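PDB 2APL: hypothetical protein PG0816 from Porphyromonas gingivalis, which is of unknown function but belongs to the DUF1896 family and folds as a single, mainly helical chain without beta strands. Local coordinates for residues S73-D76 and T77-V81; S110-K114 and Y115-D119; P125-E128 and H129-E133. All coordinates share one frame; numbering follows the deposited sequence.

Contact 1 of 3, residues S73-D76 and T77-V81; sequences SRYD and TLVSV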
loop_
_atom_site.group_PDB
_atom_site.type_symbol
_atom_site.label_atom_id
_atom_site.label_comp_id
_atom_site.label_asym_id
_atom_site.label_seq_id
_atom_site.Cartn_x
_atom_site.Cartn_y
_atom_site.Cartn_z
ATOM N N SER A 73 -3.285 -0.237 -2.471
ATOM C CA SER A 73 -3.222 0.174 -1.085
ATOM C C SER A 73 -4.633 0.552 -0.628
ATOM O O SER A 73 -5.216 1.559 -1.107
ATOM C CB SER A 73 -2.266 1.352 -0.927
ATOM O OG SER A 73 -2.369 1.913 0.378
ATOM N N ARG A 74 -5.160 -0.227 0.310
ATOM C CA ARG A 74 -6.430 0.162 1.007
ATOM C C ARG A 74 -6.316 1.514 1.698
ATOM O O ARG A 74 -7.213 2.322 1.575
ATOM C CB ARG A 74 -6.882 -0.921 1.980
ATOM C CG ARG A 74 -7.172 -2.253 1.225
ATOM C CD ARG A 74 -7.590 -3.372 2.174
ATOM N NE ARG A 74 -6.525 -3.601 3.156
ATOM C CZ ARG A 74 -6.683 -4.221 4.330
ATOM N NH1 ARG A 74 -7.882 -4.733 4.695
ATOM N NH2 ARG A 74 -5.642 -4.324 5.145
ATOM N N TYR A 75 -5.200 1.740 2.404
ATOM C CA TYR A 75 -4.940 3.027 3.046
ATOM C C TYR A 75 -5.040 4.189 2.074
ATOM O O TYR A 75 -5.816 5.118 2.325
ATOM C CB TYR A 75 -3.614 3.028 3.773
ATOM C CG TYR A 75 -3.175 4.406 4.240
ATOM C CD1 TYR A 75 -3.622 4.917 5.465
ATOM C CD2 TYR A 75 -2.350 5.219 3.434
ATOM C CE1 TYR A 75 -3.258 6.222 5.889
ATOM C CE2 TYR A 75 -1.951 6.512 3.861
ATOM C CZ TYR A 75 -2.394 6.979 5.085
ATOM O OH TYR A 75 -2.033 8.217 5.513
ATOM N N ASP A 76 -4.295 4.123 0.966
ATOM C CA ASP A 76 -4.341 5.157 -0.069
ATOM C C ASP A 76 -5.755 5.356 -0.641
ATOM O O ASP A 76 -6.156 6.485 -0.945
ATOM C CB ASP A 76 -3.369 4.822 -1.232
ATOM C CG ASP A 76 -1.874 5.063 -0.880
ATOM O OD1 ASP A 76 -1.558 5.570 0.229
ATOM O OD2 ASP A 76 -0.998 4.726 -1.737
ATOM N N THR A 77 -6.490 4.258 -0.836
ATOM C CA THR A 77 -7.837 4.313 -1.406
ATOM C C THR A 77 -8.806 5.095 -0.452
ATOM O O THR A 77 -9.589 5.971 -0.892
ATOM C CB THR A 77 -8.380 2.886 -1.675
ATOM O OG1 THR A 77 -7.552 2.254 -2.631
ATOM C CG2 THR A 77 -9.830 2.920 -2.270
ATOM N N LEU A 78 -8.699 4.811 0.848
ATOM C CA LEU A 78 -9.532 5.517 1.850
ATOM C C LEU A 78 -9.177 7.002 1.900
ATOM O O LEU A 78 -10.075 7.850 1.935
ATOM C CB LEU A 78 -9.348 4.876 3.235
ATOM C CG LEU A 78 -9.980 3.488 3.332
ATOM C CD1 LEU A 78 -9.463 2.792 4.580
ATOM C CD2 LEU A 78 -11.518 3.568 3.358
ATOM N N VAL A 79 -7.878 7.300 1.872
ATOM C CA VAL A 79 -7.405 8.706 1.909
ATOM C C VAL A 79 -7.974 9.475 0.719
ATOM O O VAL A 79 -8.480 10.570 0.864
ATOM C CB VAL A 79 -5.845 8.785 1.960
ATOM C CG1 VAL A 79 -5.354 10.153 1.617
ATOM C CG2 VAL A 79 -5.341 8.386 3.337
ATOM N N SER A 80 -7.892 8.874 -0.464
ATOM C CA SER A 80 -8.408 9.478 -1.697
ATOM C C SER A 80 -9.942 9.675 -1.680
ATOM O O SER A 80 -10.455 10.750 -2.042
ATOM C CB SER A 80 -7.976 8.624 -2.907
ATOM O OG SER A 80 -8.611 9.070 -4.102
ATOM N N VAL A 81 -10.668 8.649 -1.265
ATOM C CA VAL A 81 -12.111 8.771 -1.102
ATOM C C VAL A 81 -12.426 9.943 -0.198
ATOM O O VAL A 81 -13.270 10.783 -0.545
ATOM C CB VAL A 81 -12.800 7.490 -0.604
ATOM C CG1 VAL A 81 -14.274 7.789 -0.133
ATOM C CG2 VAL A 81 -12.830 6.491 -1.686
#

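Contact 2 of 3, residues S110-K114 and Y115-D119; sequences SVFAK and YDLTD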
loop_
_atom_site.group_PDB
_atom_site.type_symbol
_atom_site.label_atom_id
_atom_site.label_comp_id
_atom_site.label_asym_id
_atom_site.label_seq_id
_atom_site.Cartn_x
_atom_site.Cartn_y
_atom_site.Cartn_z
ATOM N N SER A 110 -15.425 -5.171 5.393
ATOM C CA SER A 110 -16.395 -6.065 4.719
ATOM C C SER A 110 -16.606 -5.635 3.270
ATOM O O SER A 110 -16.939 -6.474 2.400
ATOM C CB SER A 110 -17.742 -6.097 5.453
ATOM O OG SER A 110 -18.560 -5.000 5.065
ATOM N N VAL A 111 -16.448 -4.326 3.011
ATOM C CA VAL A 111 -16.475 -3.844 1.635
ATOM C C VAL A 111 -15.207 -4.277 0.863
ATOM O O VAL A 111 -15.317 -4.913 -0.218
ATOM C CB VAL A 111 -16.683 -2.277 1.570
ATOM C CG1 VAL A 111 -16.395 -1.754 0.162
ATOM C CG2 VAL A 111 -18.080 -1.885 2.044
ATOM N N PHE A 112 -13.995 -3.947 1.375
ATOM C CA PHE A 112 -12.761 -4.310 0.667
ATOM C C PHE A 112 -12.676 -5.860 0.409
ATOM O O PHE A 112 -12.136 -6.324 -0.623
ATOM C CB PHE A 112 -11.520 -3.867 1.481
ATOM C CG PHE A 112 -11.145 -2.419 1.357
ATOM C CD1 PHE A 112 -10.639 -1.913 0.169
ATOM C CD2 PHE A 112 -11.178 -1.581 2.472
ATOM C CE1 PHE A 112 -10.173 -0.566 0.075
ATOM C CE2 PHE A 112 -10.742 -0.264 2.382
ATOM C CZ PHE A 112 -10.239 0.246 1.176
ATOM N N ALA A 113 -13.211 -6.644 1.359
ATOM C CA ALA A 113 -13.076 -8.109 1.331
ATOM C C ALA A 113 -13.799 -8.797 0.163
ATOM O O ALA A 113 -13.493 -9.959 -0.168
ATOM C CB ALA A 113 -13.536 -8.717 2.659
ATOM N N LYS A 114 -14.753 -8.079 -0.441
ATOM C CA LYS A 114 -15.510 -8.575 -1.583
ATOM C C LYS A 114 -14.699 -8.521 -2.867
ATOM O O LYS A 114 -15.091 -9.116 -3.840
ATOM C CB LYS A 114 -16.796 -7.781 -1.780
ATOM C CG LYS A 114 -17.809 -8.012 -0.662
ATOM C CD LYS A 114 -19.222 -7.604 -1.058
ATOM C CE LYS A 114 -19.358 -6.099 -1.242
ATOM N NZ LYS A 114 -20.786 -5.747 -1.450
ATOM N N TYR A 115 -13.577 -7.796 -2.859
ATOM C CA TYR A 115 -12.751 -7.611 -4.074
ATOM C C TYR A 115 -11.417 -8.325 -3.997
ATOM O O TYR A 115 -10.875 -8.555 -2.919
ATOM C CB TYR A 115 -12.545 -6.110 -4.334
ATOM C CG TYR A 115 -13.834 -5.361 -4.506
ATOM C CD1 TYR A 115 -14.385 -5.199 -5.782
ATOM C CD2 TYR A 115 -14.532 -4.823 -3.398
ATOM C CE1 TYR A 115 -15.595 -4.515 -5.977
ATOM C CE2 TYR A 115 -15.761 -4.143 -3.579
ATOM C CZ TYR A 115 -16.276 -3.993 -4.874
ATOM O OH TYR A 115 -17.465 -3.329 -5.100
ATOM N N ASP A 116 -10.912 -8.708 -5.176
ATOM C CA ASP A 116 -9.621 -9.295 -5.333
ATOM C C ASP A 116 -8.632 -8.160 -5.628
ATOM O O ASP A 116 -8.471 -7.717 -6.777
ATOM C CB ASP A 116 -9.664 -10.358 -6.472
ATOM C CG ASP A 116 -8.404 -11.212 -6.530
ATOM O OD1 ASP A 116 -7.558 -11.163 -5.588
ATOM O OD2 ASP A 116 -8.257 -11.944 -7.543
ATOM N N LEU A 117 -7.981 -7.682 -4.575
ATOM C CA LEU A 117 -7.133 -6.479 -4.677
ATOM C C LEU A 117 -5.728 -6.726 -5.249
ATOM O O LEU A 117 -4.693 -6.480 -4.599
ATOM C CB LEU A 117 -7.101 -5.726 -3.338
ATOM C CG LEU A 117 -8.480 -5.448 -2.740
ATOM C CD1 LEU A 117 -8.354 -4.849 -1.291
ATOM C CD2 LEU A 117 -9.387 -4.570 -3.662
ATOM N N THR A 118 -5.694 -7.193 -6.491
ATOM C CA THR A 118 -4.416 -7.463 -7.186
ATOM C C THR A 118 -3.642 -6.172 -7.552
ATOM O O THR A 118 -4.173 -5.058 -7.464
ATOM C CB THR A 118 -4.706 -8.269 -8.460
ATOM O OG1 THR A 118 -5.607 -7.514 -9.273
ATOM C CG2 THR A 118 -5.384 -9.626 -8.134
ATOM N N ASP A 119 -2.392 -6.305 -7.986
ATOM C CA ASP A 119 -1.596 -5.130 -8.380
ATOM C C ASP A 119 -2.253 -4.243 -9.452
ATOM O O ASP A 119 -2.087 -3.034 -9.453
ATOM C CB ASP A 119 -0.194 -5.569 -8.788
ATOM C CG ASP A 119 0.662 -5.866 -7.586
ATOM O OD1 ASP A 119 0.328 -5.385 -6.472
ATOM O OD2 ASP A 119 1.662 -6.557 -7.730
#

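Contact 3 of 3, residues P125-E128 and H129-E133; sequences PEYE and HLYTE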
loop_
_atom_site.group_PDB
_atom_site.type_symbol
_atom_site.label_atom_id
_atom_site.label_comp_id
_atom_site.label_asym_id
_atom_site.label_seq_id
_atom_site.Cartn_x
_atom_site.Cartn_y
_atom_site.Cartn_z
ATOM N N PRO A 125 -12.073 -2.649 -14.203
ATOM C CA PRO A 125 -13.450 -2.133 -14.106
ATOM C C PRO A 125 -13.959 -2.091 -12.666
ATOM O O PRO A 125 -14.657 -1.146 -12.283
ATOM C CB PRO A 125 -14.278 -3.132 -14.938
ATOM C CG PRO A 125 -13.311 -3.678 -15.949
ATOM C CD PRO A 125 -11.959 -3.709 -15.235
ATOM N N GLU A 126 -13.573 -3.075 -11.852
ATOM C CA GLU A 126 -14.155 -3.172 -10.525
ATOM C C GLU A 126 -13.682 -2.113 -9.520
ATOM O O GLU A 126 -14.342 -1.903 -8.495
ATOM C CB GLU A 126 -14.215 -4.611 -9.966
ATOM C CG GLU A 126 -13.237 -5.627 -10.507
ATOM C CD GLU A 126 -13.565 -6.200 -11.898
ATOM O OE1 GLU A 126 -14.754 -6.379 -12.281
ATOM O OE2 GLU A 126 -12.595 -6.500 -12.615
ATOM N N TYR A 127 -12.608 -1.389 -9.848
ATOM C CA TYR A 127 -12.192 -0.243 -9.026
ATOM C C TYR A 127 -13.314 0.773 -8.761
ATOM O O TYR A 127 -13.514 1.202 -7.640
ATOM C CB TYR A 127 -10.940 0.488 -9.574
ATOM C CG TYR A 127 -10.448 1.548 -8.592
ATOM C CD1 TYR A 127 -9.898 1.171 -7.347
ATOM C CD2 TYR A 127 -10.569 2.915 -8.868
ATOM C CE1 TYR A 127 -9.472 2.127 -6.411
ATOM C CE2 TYR A 127 -10.147 3.888 -7.923
ATOM C CZ TYR A 127 -9.601 3.475 -6.707
ATOM O OH TYR A 127 -9.174 4.388 -5.768
ATOM N N GLU A 128 -14.035 1.165 -9.808
ATOM C CA GLU A 128 -15.050 2.195 -9.665
ATOM C C GLU A 128 -16.138 1.702 -8.712
ATOM O O GLU A 128 -16.646 2.472 -7.902
ATOM C CB GLU A 128 -15.635 2.629 -11.027
ATOM C CG GLU A 128 -14.868 2.168 -12.287
ATOM C CD GLU A 128 -13.332 2.472 -12.325
ATOM O OE1 GLU A 128 -12.883 3.558 -11.863
ATOM O OE2 GLU A 128 -12.570 1.616 -12.846
ATOM N N HIS A 129 -16.453 0.406 -8.787
ATOM C CA HIS A 129 -17.394 -0.227 -7.881
ATOM C C HIS A 129 -16.966 -0.142 -6.416
ATOM O O HIS A 129 -17.764 0.229 -5.541
ATOM C CB HIS A 129 -17.649 -1.682 -8.268
ATOM C CG HIS A 129 -18.358 -1.850 -9.576
ATOM N ND1 HIS A 129 -17.790 -2.507 -10.646
ATOM C CD2 HIS A 129 -19.600 -1.476 -9.979
ATOM C CE1 HIS A 129 -18.640 -2.513 -11.663
ATOM N NE2 HIS A 129 -19.746 -1.892 -11.285
ATOM N N LEU A 130 -15.722 -0.536 -6.157
ATOM C CA LEU A 130 -15.128 -0.381 -4.844
ATOM C C LEU A 130 -15.244 1.069 -4.334
ATOM O O LEU A 130 -15.762 1.308 -3.251
ATOM C CB LEU A 130 -13.637 -0.838 -4.861
ATOM C CG LEU A 130 -12.923 -0.619 -3.533
ATOM C CD1 LEU A 130 -13.618 -1.370 -2.369
ATOM C CD2 LEU A 130 -11.447 -0.996 -3.670
ATOM N N TYR A 131 -14.768 2.021 -5.132
ATOM C CA TYR A 131 -14.729 3.428 -4.737
ATOM C C TYR A 131 -16.107 4.005 -4.363
ATOM O O TYR A 131 -16.237 4.766 -3.371
ATOM C CB TYR A 131 -14.121 4.234 -5.872
ATOM C CG TYR A 131 -13.881 5.698 -5.593
ATOM C CD1 TYR A 131 -12.614 6.158 -5.240
ATOM C CD2 TYR A 131 -14.909 6.626 -5.728
ATOM C CE1 TYR A 131 -12.378 7.522 -5.001
ATOM C CE2 TYR A 131 -14.702 7.960 -5.482
ATOM C CZ TYR A 131 -13.440 8.413 -5.138
ATOM O OH TYR A 131 -13.245 9.757 -4.908
ATOM N N THR A 132 -17.106 3.671 -5.190
ATOM C CA THR A 132 -18.463 4.093 -4.964
ATOM C C THR A 132 -18.966 3.415 -3.705
ATOM O O THR A 132 -19.648 4.043 -2.877
ATOM C CB THR A 132 -19.335 3.707 -6.174
ATOM O OG1 THR A 132 -18.835 4.409 -7.321
ATOM C CG2 THR A 132 -20.816 4.016 -5.945
ATOM N N GLU A 133 -18.598 2.143 -3.523
ATOM C CA GLU A 133 -19.157 1.423 -2.381
ATOM C C GLU A 133 -18.567 2.018 -1.092
ATOM O O GLU A 133 -19.284 2.194 -0.097
ATOM C CB GLU A 133 -18.918 -0.079 -2.528
ATOM C CG GLU A 133 -19.637 -0.920 -1.566
ATOM C CD GLU A 133 -19.666 -2.402 -1.948
ATOM O OE1 GLU A 133 -18.989 -2.846 -2.926
ATOM O OE2 GLU A 133 -20.419 -3.133 -1.260
#

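Contact 1 of 3, residues S73-D76 and T77-V81
The flat group of this helix start is the Tyr75 ring, and CG2 of Val79 sits over one of its faces. The methyl lies 3.9 Å from the ring centroid, 20° off the ring normal, which makes a CH-pi contact. It is offset toward the hydroxyl end, where Tyr75 CZ and Val79 CG2 are 3.7 Å apart. Tyr75 CG is anti to its own backbone N (chi1 169°), and this turns the ring along the helix to the residue one turn on. Tyr75 also packs on Pro25 and, with Val79, on Ala99 of helix 94-103.

Ser73 is the N-cap of helix 74-85. Its OG accepts from Asp76 N at 3.0 Å, in an almost straight bond of 172°. The same OG is also hydrogen-bonded to His23 O, and Asp76 OD2 is bonded to His23 ND1.

Ser73 O takes two bonds from Thr77. The N-H gives one at 3.0 Å. Thr77 OG1 gives the other at 2.9 Å, from the opposite face of the carbonyl plane. Helical bonds of 3.0 Å follow from Leu78 N to Arg74 O and from Val79 N to Tyr75 O.

The polar groups named here are thus paired. The serine hydroxyl caps the turn, and its carbonyl takes the first helical bond together with the threonine hydroxyl. His23, at the C-terminal end of helix 3-23, ties this helix start to that helix.

Contact 2 of 3, residues S110-K114 and Y115-D119
A type I beta turn from Phe112 to Tyr115 leads the chain out of helix 106-112. It is closed by Tyr115 N, which donates to Phe112 O at 3.0 Å with an N-H...O angle of 161°. The donor stands above the carbonyl plane, 49° out of it. One residue earlier, Lys114 N donates to Val111 O, so two successive carbonyls at the helix end are used.

The Tyr115 ring folds back beside the turn. Its CG is anti to its carbonyl carbon (chi1 -58°), which sets the ring edge against the helix end. Tyr115 CD2 comes to 3.3 Å from Val111 O, near the ring plane, and Phe112 O also lies at the edge. Lys114 CB is 4.1 Å from Tyr115 CD2. The polar ends of both side chains go to Glu133, the tyrosine's probably by a hydrogen bond.

Leu117 is the centre of an inverse gamma turn. Its CD1 methyl approaches the Phe112 ring obliquely, 4.0 Å from Phe112 CD1, and the two side chains cross at about a right angle. Both also pack on Arg74 of helix 74-85, while Val111 and Phe112 rest on Leu134.

The arrangement is that of a helix exit in an all-helical fold: a beta turn, then a gamma turn, with one aromatic and one leucine turned back on the last helical residues.

Contact 3 of 3, residues P125-E128 and H129-E133
Tyr127 and Tyr131 lie one turn apart on helix 126-143. Tyr127 OH is at the edge of the Tyr131 ring, near its plane and 3.9 Å from Tyr131 CD1. The two side chains run at a slant to each other. Tyr127 packs on Phe72 and Thr77, and Tyr131 OH is hydrogen-bonded to Glu85.

His129 turns back toward the helix start. CG is anti to its carbonyl carbon (chi1 -67°), and this brings ND1 to 3.7 Å from Glu126 CA, which lies at the ring edge. Its CB also packs against Tyr115.

The hydrogen bonds are mostly helical. Leu130 N donates to Glu126 O at 3.0 Å and Tyr131 N to Tyr127 O at 2.9 Å, both with N-H...O angles of 171°. Glu128 O has two donors from Thr132: N at 3.0 Å and OG1 at 3.0 Å. They reach it from opposite faces of the carbonyl plane.

It follows that the Thr132 hydroxyl spends its proton on its own helix. The tyrosines give this turn a face against helix 74-85, while Glu126, Glu128, His129 and Thr132 are exposed.

The three contacts meet where helix 74-85, the end of helix 106-112 and the start of helix 126-143 come together. Contacts 1 and 2 have centres about 13 Å apart and join by apolar packing, with Arg74 CG 3.6 Å from Phe112 CE1. Contacts 1 and 3, with centres about 12 Å apart, meet where Val81 CG2 is 3.5 Å from Tyr131 CE1. Contacts 2 and 3 are closest, at about 10 Å between centres, and their link is partly polar. Glu133 OE2 forms a salt bridge with Lys114 NZ at 2.6 Å, and Glu133 OE1 is 2.7 Å from Tyr115 OH, a probable hydrogen bond. No active site is known here.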